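Long-range contacts in MMACHC-like protein (PDB 5UJC), which probably catalyses the flavin-dependent reductive decyanation of cyanocobalamin and the glutathione-dependent demethylation of methylcobalamin in the processing of vitamin B12: residues 52-57 / 193-198; 10-15 / 25-30; 59-64 / 178-183. One frame throughout, in Å; residues are numbered along the deposited sequence. Where two conformers were deposited one is given.

In the fold
All three contacts involve one antiparallel sheet, and strand 53-60 ties them together. Contact 1 pairs the start of that strand with the end of strand 185-196, while contact 2 lays the N-terminal helix against strand 25-31, its neighbour on the other flank. Their centres lie about 12 Å apart, bridged by a probable hydrogen bond from Leu57 N to His28 O (2.8 Å). Contact 3 takes over where the strand ends, its centre about 16 Å from that of contact 2 and about 25 Å from that of contact 1. It lies closer to the ligand than contact 2: the side chain of His183 is about 9 Å from the bound co-methylcobalamin, against about 12 Å for His28.

Contact 1 (52-57 / 193-198); sequences STMALL and PNVKIP
Thr53 and Lys196 face each other as a non-hydrogen-bonded pair where two inner strands of the four-stranded antiparallel sheet, 53-60 and 185-196, meet. This is the end of a longer antiparallel pairing, which continues through Met54 with Phe192 and Leu56 with Leu190 after the chain has turned a corner at Pro193 and Asn194. A backbone hydrogen bond flanks the pair on either side: Ile197 N donates to Ser52 O at 2.9 Å, and Met54 N donates to Val195 O, also at 2.9 Å. Both are nearly straight, with N-H...O angles of 169° and 166°.

Side chains sort themselves onto the two faces of the sheet. Met54 holds its chain extended, with CG anti to the backbone N (chi1 177°), which carries Met54 SD alongside Val195 so that it meets Val195 CG1 at 3.7 Å. Ile197 comes across the same methionine from the other flank, placing its CD1 3.9 Å from Met54 CB. Ala8 of helix 5-18 touches both Met54 and Ile197, so the helix packs on these two side chains.

The face of Thr53 is more polar. Lys196 folds back over the strand, bent at its second and fourth torsions, and its aliphatic stem passes close to Ser52, where Lys196 CB lies 3.4 Å from Ser52 OG. Its ammonium makes a weak, long ion pair with Asp50, the residue whose carbonyl oxygen also hydrogen-bonds Thr53 OG1. One water bridges the two segments beside the corner, donating to Thr53 OG1 at 2.6 Å and to Pro193 O at 2.8 Å.

Contact 2 (10-15 / 25-30); sequences SIKRVV and FESHMF
Lys12 reaches from helix 5-18 to grip Ser27 on strand 25-31, in a contact that illustrates helix-on-sheet packing between elements adjacent in the chain. Helix and strand run antiparallel, 166° between their directions, with the axes 9.4 Å apart at closest approach. The strand is an outermost one of the sheet, and the helix lies against one of its faces.

Lys12 and Ser27 bury the most surface here. The lysine leaves the helix fully extended as far as CE and then turns at its last torsion (chi4 -64°), a bend that brings NZ round to two oxygens of the same serine. Lys12 NZ donates to Ser27 OG at 3.0 Å and to Ser27 O at 3.1 Å. The second bond is oblique, for the ammonium sits above the carbonyl plane, 61° out of it. A third partner is Asp16, one turn further along the helix, which forms a salt bridge with NZ and a hydrogen bond with Ser27 OG. Lysine, serine and aspartate thus close a small polar cluster in which each group touches the other two, and the aspartate probably balances the lysine's charge.

Val15, three residues after Lys12, contributes a looser apolar touch, Val15 CG1 lying 4.4 Å from Ser27 CB; it also packs on Leu190 of strand 185-196, further across the sheet.

Glu26 and His28 point away from the helix and pair with each other on the opposite face of the strand. Glu26 OE1 also accepts a hydrogen bond from His177 NE2. His28 NE2 donates to Glu26 OE1 at 2.8 Å, the oxygen lying close to the imidazole plane, while the donor sits on the anti side of the carboxylate but tilted well out of its plane.

Contact 3 (59-64 / 178-183); sequences LSTPDM and PIYGGH
Thr61 lies over one face of the Tyr180 ring, its CB 3.8 Å from the centroid and 21° off the ring normal, a CH-pi contact. It joins the end of strand 53-60 to the loop between strands 174-176 and 185-196. The threonine's first torsion puts CG2 beside its own backbone N, and from there Thr61 CG2 drops onto the ring's rim, 3.3 Å from Tyr180 CE2. Ile179 CG2 covers the opposite face, so that the ring is sandwiched between two aliphatic groups. Pro62, next in the chain, approaches obliquely, with CD 3.4 Å from Tyr180 CD1.

With CG beside its backbone N (chi1 -56°), Tyr180 carries its ring over to Thr61 and Pro62 from the type II' turn it opens, which ends at His183. Pro62 CD also lies 3.2 Å from His183 O. The imidazole leads away to Asp233, which hydrogen-bonds NE2.

With an alanine in place of Tyr180, Thr61 and Pro62 would probably lose the surface they rest on, opening a gap between Thr61 and Ile179.

No hydrogen bond crosses between these segments, and His183 O is buried without a polar partner; strand end and turn are therefore joined by shape and CH-pi attraction.

Contact 1 (52-57 / 193-198)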
loop_
_atom_site.group_PDB
_atom_site.type_symbol
_atom_site.label_atom_id
_atom_site.label_comp_id
_atom_site.label_asym_id
_atom_site.label_seq_id
_atom_site.Cartn_x
_atom_site.Cartn_y
_atom_site.Cartn_z
ATOM N N SER A 52 7.975 12.397 -18.062
ATOM C CA SER A 52 7.387 13.449 -17.251
ATOM C C SER A 52 5.903 13.185 -16.877
ATOM O O SER A 52 5.276 14.017 -16.249
ATOM C CB SER A 52 7.514 14.783 -17.960
ATOM O OG SER A 52 6.734 14.799 -19.145
ATOM N N THR A 53 5.355 12.034 -17.282
ATOM C CA THR A 53 3.967 11.701 -17.002
ATOM C C THR A 53 3.713 11.691 -15.488
ATOM O O THR A 53 4.462 11.069 -14.726
ATOM C CB THR A 53 3.615 10.324 -17.584
ATOM O OG1 THR A 53 3.843 10.332 -18.992
ATOM C CG2 THR A 53 2.165 9.947 -17.325
ATOM N N MET A 54 2.654 12.377 -15.075
ATOM C CA MET A 54 2.243 12.422 -13.676
ATOM C C MET A 54 1.644 11.098 -13.201
ATOM O O MET A 54 0.806 10.502 -13.889
ATOM C CB MET A 54 1.198 13.520 -13.496
ATOM C CG MET A 54 0.638 13.631 -12.091
ATOM S SD MET A 54 -0.794 14.728 -12.027
ATOM C CE MET A 54 -1.410 14.415 -10.373
ATOM N N ALA A 55 2.072 10.671 -12.014
ATOM C CA ALA A 55 1.442 9.567 -11.299
ATOM C C ALA A 55 1.195 9.964 -9.848
ATOM O O ALA A 55 1.924 10.796 -9.280
ATOM C CB ALA A 55 2.317 8.329 -11.361
ATOM N N LEU A 56 0.191 9.313 -9.243
ATOM C CA LEU A 56 -0.104 9.434 -7.807
ATOM C C LEU A 56 -0.104 8.067 -7.175
ATOM O O LEU A 56 -0.846 7.185 -7.589
ATOM C CB LEU A 56 -1.461 10.099 -7.551
ATOM C CG LEU A 56 -1.560 11.582 -7.857
ATOM C CD1 LEU A 56 -3.023 12.012 -7.715
ATOM C CD2 LEU A 56 -0.690 12.385 -6.905
ATOM N N LEU A 57 0.712 7.921 -6.147
ATOM C CA LEU A 57 0.715 6.739 -5.308
ATOM C C LEU A 57 -0.244 6.957 -4.142
ATOM O O LEU A 57 -0.078 7.896 -3.389
ATOM C CB LEU A 57 2.136 6.505 -4.785
ATOM C CG LEU A 57 2.322 5.389 -3.763
ATOM C CD1 LEU A 57 1.986 4.033 -4.364
ATOM C CD2 LEU A 57 3.729 5.412 -3.194
ATOM N N PRO A 193 -1.960 9.996 -18.354
ATOM C CA PRO A 193 -1.095 10.036 -19.532
ATOM C C PRO A 193 -1.023 11.391 -20.221
ATOM O O PRO A 193 -0.049 11.650 -20.937
ATOM C CB PRO A 193 -1.732 8.987 -20.473
ATOM C CG PRO A 193 -2.465 8.070 -19.572
ATOM C CD PRO A 193 -2.979 8.936 -18.456
ATOM N N ASN A 194 -2.042 12.241 -20.028
ATOM C CA ASN A 194 -2.064 13.563 -20.670
ATOM C C ASN A 194 -1.543 14.693 -19.792
ATOM O O ASN A 194 -1.591 15.851 -20.202
ATOM C CB ASN A 194 -3.493 13.905 -21.146
ATOM C CG ASN A 194 -4.024 12.910 -22.160
ATOM O OD1 ASN A 194 -5.188 12.507 -22.103
ATOM N ND2 ASN A 194 -3.174 12.497 -23.083
ATOM N N VAL A 195 -1.009 14.364 -18.609
ATOM C CA VAL A 195 -0.545 15.374 -17.685
ATOM C C VAL A 195 0.962 15.219 -17.477
ATOM O O VAL A 195 1.426 14.189 -16.999
ATOM C CB VAL A 195 -1.270 15.292 -16.322
ATOM C CG1 VAL A 195 -0.751 16.361 -15.396
ATOM C CG2 VAL A 195 -2.778 15.415 -16.514
ATOM N N LYS A 196 1.709 16.247 -17.862
ATOM C CA LYS A 196 3.166 16.226 -17.797
ATOM C C LYS A 196 3.661 17.235 -16.738
ATOM O O LYS A 196 3.208 18.392 -16.687
ATOM C CB LYS A 196 3.768 16.561 -19.168
ATOM C CG LYS A 196 3.206 15.743 -20.321
ATOM C CD LYS A 196 3.434 14.259 -20.144
ATOM C CE LYS A 196 2.833 13.456 -21.296
ATOM N NZ LYS A 196 3.440 13.815 -22.604
ATOM N N ILE A 197 4.578 16.766 -15.891
ATOM C CA ILE A 197 5.079 17.525 -14.758
ATOM C C ILE A 197 6.622 17.493 -14.741
ATOM O O ILE A 197 7.243 17.152 -13.736
ATOM C CB ILE A 197 4.462 17.006 -13.405
ATOM C CG1 ILE A 197 4.644 15.492 -13.266
ATOM C CG2 ILE A 197 2.971 17.373 -13.316
ATOM C CD1 ILE A 197 4.461 14.981 -11.832
ATOM N N PRO A 198 7.246 17.866 -15.865
ATOM C CA PRO A 198 8.721 17.748 -15.960
ATOM C C PRO A 198 9.498 18.559 -14.900
ATOM O O PRO A 198 10.606 18.177 -14.530
ATOM C CB PRO A 198 9.016 18.297 -17.347
ATOM C CG PRO A 198 7.881 19.242 -17.614
ATOM C CD PRO A 198 6.683 18.536 -17.043
HETATM O O HOH W 1 2.141 9.834 -20.913
#

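Contact 2 (10-15 / 25-30)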
loop_
_atom_site.group_PDB
_atom_site.type_symbol
_atom_site.label_atom_id
_atom_site.label_comp_id
_atom_site.label_asym_id
_atom_site.label_seq_id
_atom_site.Cartn_x
_atom_site.Cartn_y
_atom_site.Cartn_z
ATOM N N SER A 10 -4.610 20.274 -8.799
ATOM C CA SER A 10 -6.089 20.120 -8.752
ATOM C C SER A 10 -6.485 18.648 -8.803
ATOM O O SER A 10 -7.410 18.221 -8.116
ATOM C CB SER A 10 -6.763 20.889 -9.906
ATOM O OG SER A 10 -6.596 22.299 -9.766
ATOM N N ILE A 11 -5.757 17.869 -9.593
ATOM C CA ILE A 11 -5.970 16.432 -9.645
ATOM C C ILE A 11 -5.697 15.800 -8.277
ATOM O O ILE A 11 -6.531 15.046 -7.740
ATOM C CB ILE A 11 -5.087 15.776 -10.718
ATOM C CG1 ILE A 11 -5.611 16.137 -12.100
ATOM C CG2 ILE A 11 -5.037 14.266 -10.540
ATOM C CD1 ILE A 11 -4.615 15.837 -13.220
ATOM N N LYS A 12 -4.540 16.108 -7.704
ATOM C CA LYS A 12 -4.196 15.547 -6.411
ATOM C C LYS A 12 -5.213 15.990 -5.349
ATOM O O LYS A 12 -5.575 15.205 -4.460
ATOM C CB LYS A 12 -2.780 15.929 -6.002
ATOM C CG LYS A 12 -2.312 15.210 -4.738
ATOM C CD LYS A 12 -0.857 15.494 -4.448
ATOM C CE LYS A 12 -0.268 14.565 -3.404
ATOM N NZ LYS A 12 -0.886 14.704 -2.071
ATOM N N ARG A 13 -5.714 17.227 -5.466
ATOM C CA ARG A 13 -6.658 17.748 -4.480
ATOM C C ARG A 13 -7.959 16.939 -4.471
ATOM O O ARG A 13 -8.477 16.629 -3.418
ATOM C CB ARG A 13 -6.962 19.222 -4.733
ATOM C CG ARG A 13 -7.599 19.936 -3.538
ATOM C CD ARG A 13 -6.636 20.032 -2.337
ATOM N NE ARG A 13 -5.394 20.714 -2.697
ATOM C CZ ARG A 13 -5.218 22.040 -2.707
ATOM N NH1 ARG A 13 -6.190 22.878 -2.290
ATOM N NH2 ARG A 13 -4.055 22.533 -3.092
ATOM N N VAL A 14 -8.468 16.570 -5.642
ATOM C CA VAL A 14 -9.709 15.760 -5.685
ATOM C C VAL A 14 -9.478 14.388 -5.045
ATOM O O VAL A 14 -10.298 13.892 -4.296
ATOM C CB VAL A 14 -10.218 15.544 -7.112
ATOM C CG1 VAL A 14 -11.432 14.613 -7.106
ATOM C CG2 VAL A 14 -10.572 16.844 -7.713
ATOM N N VAL A 15 -8.342 13.774 -5.363
ATOM C CA VAL A 15 -8.000 12.484 -4.781
ATOM C C VAL A 15 -7.957 12.595 -3.257
ATOM O O VAL A 15 -8.521 11.740 -2.535
ATOM C CB VAL A 15 -6.671 11.948 -5.359
ATOM C CG1 VAL A 15 -6.249 10.658 -4.661
ATOM C CG2 VAL A 15 -6.813 11.719 -6.867
ATOM N N PHE A 25 -6.106 7.393 4.182
ATOM C CA PHE A 25 -5.353 7.387 2.913
ATOM C C PHE A 25 -4.372 8.530 2.831
ATOM O O PHE A 25 -4.634 9.615 3.362
ATOM C CB PHE A 25 -6.330 7.491 1.733
ATOM C CG PHE A 25 -7.287 6.334 1.636
ATOM C CD1 PHE A 25 -6.895 5.149 1.030
ATOM C CD2 PHE A 25 -8.581 6.422 2.166
ATOM C CE1 PHE A 25 -7.776 4.076 0.941
ATOM C CE2 PHE A 25 -9.447 5.360 2.081
ATOM C CZ PHE A 25 -9.054 4.187 1.464
ATOM N N GLU A 26 -3.279 8.310 2.094
ATOM C CA GLU A 26 -2.332 9.367 1.720
ATOM C C GLU A 26 -2.055 9.237 0.238
ATOM O O GLU A 26 -2.024 8.124 -0.278
ATOM C CB GLU A 26 -0.966 9.148 2.399
ATOM C CG GLU A 26 -0.888 9.340 3.850
ATOM C CD GLU A 26 0.581 9.296 4.356
ATOM O OE1 GLU A 26 1.565 8.894 3.584
ATOM O OE2 GLU A 26 0.780 9.657 5.502
ATOM N N SER A 27 -1.724 10.354 -0.414
ATOM C CA SER A 27 -1.246 10.307 -1.788
ATOM C C SER A 27 0.062 11.034 -1.942
ATOM O O SER A 27 0.337 12.024 -1.238
ATOM C CB SER A 27 -2.291 10.828 -2.783
ATOM O OG SER A 27 -2.391 12.215 -2.765
ATOM N N HIS A 28 0.875 10.536 -2.890
ATOM C CA HIS A 28 2.199 11.071 -3.150
ATOM C C HIS A 28 2.434 11.125 -4.666
ATOM O O HIS A 28 2.254 10.126 -5.365
ATOM C CB HIS A 28 3.262 10.168 -2.514
ATOM C CG HIS A 28 3.100 10.010 -1.042
ATOM N ND1 HIS A 28 3.832 10.725 -0.142
ATOM C CD2 HIS A 28 2.273 9.224 -0.317
ATOM C CE1 HIS A 28 3.477 10.377 1.084
ATOM N NE2 HIS A 28 2.507 9.492 0.999
ATOM N N MET A 29 2.836 12.286 -5.167
ATOM C CA MET A 29 3.028 12.490 -6.587
ATOM C C MET A 29 4.424 12.040 -7.012
ATOM O O MET A 29 5.411 12.240 -6.279
ATOM C CB MET A 29 2.798 13.954 -6.941
ATOM C CG MET A 29 2.686 14.210 -8.435
ATOM S SD MET A 29 2.056 15.808 -8.896
ATOM C CE MET A 29 3.369 16.849 -8.429
ATOM N N PHE A 30 4.524 11.470 -8.214
ATOM C CA PHE A 30 5.821 11.181 -8.797
ATOM C C PHE A 30 5.752 11.132 -10.299
ATOM O O PHE A 30 4.669 11.159 -10.873
ATOM C CB PHE A 30 6.401 9.874 -8.234
ATOM C CG PHE A 30 5.627 8.621 -8.615
ATOM C CD1 PHE A 30 4.451 8.272 -7.954
ATOM C CD2 PHE A 30 6.115 7.761 -9.588
ATOM C CE1 PHE A 30 3.764 7.116 -8.299
ATOM C CE2 PHE A 30 5.451 6.601 -9.910
ATOM C CZ PHE A 30 4.284 6.263 -9.253
#

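Contact 3 (59-64 / 178-183)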
loop_
_atom_site.group_PDB
_atom_site.type_symbol
_atom_site.label_atom_id
_atom_site.label_comp_id
_atom_site.label_asym_id
_atom_site.label_seq_id
_atom_site.Cartn_x
_atom_site.Cartn_y
_atom_site.Cartn_z
ATOM N N LEU A 59 -1.561 5.277 -0.627
ATOM C CA LEU A 59 -1.315 4.283 0.411
ATOM C C LEU A 59 -2.339 4.397 1.507
ATOM O O LEU A 59 -3.025 5.441 1.636
ATOM C CB LEU A 59 0.096 4.366 0.928
ATOM C CG LEU A 59 0.603 5.600 1.580
ATOM C CD1 LEU A 59 0.159 5.644 3.033
ATOM C CD2 LEU A 59 2.141 5.664 1.516
ATOM N N SER A 60 -2.524 3.308 2.234
ATOM C CA SER A 60 -3.410 3.297 3.398
ATOM C C SER A 60 -2.619 3.324 4.687
ATOM O O SER A 60 -1.554 2.718 4.792
ATOM C CB SER A 60 -4.317 2.066 3.354
ATOM O OG SER A 60 -3.584 0.865 3.256
ATOM N N THR A 61 -3.192 3.971 5.680
ATOM C CA THR A 61 -2.595 4.084 6.997
ATOM C C THR A 61 -3.512 3.308 7.970
ATOM O O THR A 61 -4.501 2.720 7.522
ATOM C CB THR A 61 -2.430 5.557 7.366
ATOM O OG1 THR A 61 -3.705 6.124 7.661
ATOM C CG2 THR A 61 -1.789 6.326 6.195
ATOM N N PRO A 62 -3.192 3.277 9.279
ATOM C CA PRO A 62 -3.974 2.411 10.163
ATOM C C PRO A 62 -5.489 2.642 10.130
ATOM O O PRO A 62 -6.267 1.676 10.237
ATOM C CB PRO A 62 -3.398 2.718 11.538
ATOM C CG PRO A 62 -1.959 3.043 11.244
ATOM C CD PRO A 62 -2.030 3.845 9.975
ATOM N N ASP A 63 -5.909 3.899 9.973
ATOM C CA ASP A 63 -7.336 4.209 10.001
ATOM C C ASP A 63 -8.139 3.722 8.769
ATOM O O ASP A 63 -9.352 3.683 8.831
ATOM C CB ASP A 63 -7.587 5.695 10.240
ATOM C CG ASP A 63 -7.344 6.108 11.686
ATOM O OD1 ASP A 63 -7.261 5.240 12.569
ATOM O OD2 ASP A 63 -7.300 7.303 11.945
ATOM N N MET A 64 -7.465 3.306 7.685
ATOM C CA MET A 64 -8.209 2.744 6.563
ATOM C C MET A 64 -9.037 1.564 7.043
ATOM O O MET A 64 -10.255 1.513 6.839
ATOM C CB MET A 64 -7.293 2.311 5.415
ATOM C CG MET A 64 -8.068 1.876 4.175
ATOM S SD MET A 64 -7.360 0.456 3.294
ATOM C CE MET A 64 -7.566 -0.873 4.514
ATOM N N PRO A 178 7.663 7.176 7.457
ATOM C CA PRO A 178 8.203 8.030 8.529
ATOM C C PRO A 178 7.268 8.254 9.733
ATOM O O PRO A 178 7.729 8.663 10.821
ATOM C CB PRO A 178 8.494 9.350 7.805
ATOM C CG PRO A 178 7.639 9.343 6.610
ATOM C CD PRO A 178 7.538 7.912 6.190
ATOM N N ILE A 179 5.967 8.080 9.523
ATOM C CA ILE A 179 4.982 8.166 10.612
ATOM C C ILE A 179 4.605 6.765 11.102
ATOM O O ILE A 179 4.538 6.521 12.306
ATOM C CB ILE A 179 3.680 8.904 10.172
ATOM C CG1 ILE A 179 3.978 10.285 9.586
ATOM C CG2 ILE A 179 2.730 9.007 11.337
ATOM C CD1 ILE A 179 2.742 11.030 9.103
ATOM N N TYR A 180 4.345 5.846 10.160
ATOM C CA TYR A 180 3.675 4.593 10.469
ATOM C C TYR A 180 4.588 3.368 10.568
ATOM O O TYR A 180 4.119 2.310 10.959
ATOM C CB TYR A 180 2.569 4.318 9.457
ATOM C CG TYR A 180 1.578 5.449 9.369
ATOM C CD1 TYR A 180 0.769 5.770 10.432
ATOM C CD2 TYR A 180 1.503 6.242 8.237
ATOM C CE1 TYR A 180 -0.104 6.851 10.385
ATOM C CE2 TYR A 180 0.674 7.348 8.188
ATOM C CZ TYR A 180 -0.142 7.647 9.269
ATOM O OH TYR A 180 -1.004 8.733 9.232
ATOM N N GLY A 181 5.887 3.496 10.253
ATOM C CA GLY A 181 6.760 2.313 10.221
ATOM C C GLY A 181 6.224 1.354 9.176
ATOM O O GLY A 181 6.105 1.714 8.013
ATOM N N GLY A 182 5.876 0.142 9.608
ATOM C CA GLY A 182 5.231 -0.832 8.746
ATOM C C GLY A 182 3.714 -0.949 8.933
ATOM O O GLY A 182 3.098 -1.870 8.379
ATOM N N HIS A 183 3.112 -0.004 9.654
ATOM C CA HIS A 183 1.677 0.006 9.909
ATOM C C HIS A 183 0.963 0.796 8.798
ATOM O O HIS A 183 0.288 1.807 9.036
ATOM C CB HIS A 183 1.418 0.624 11.258
ATOM C CG HIS A 183 1.997 -0.147 12.390
ATOM N ND1 HIS A 183 1.325 -1.195 12.995
ATOM C CD2 HIS A 183 3.159 0.001 13.069
ATOM C CE1 HIS A 183 2.071 -1.669 13.966
ATOM N NE2 HIS A 183 3.184 -0.958 14.034
#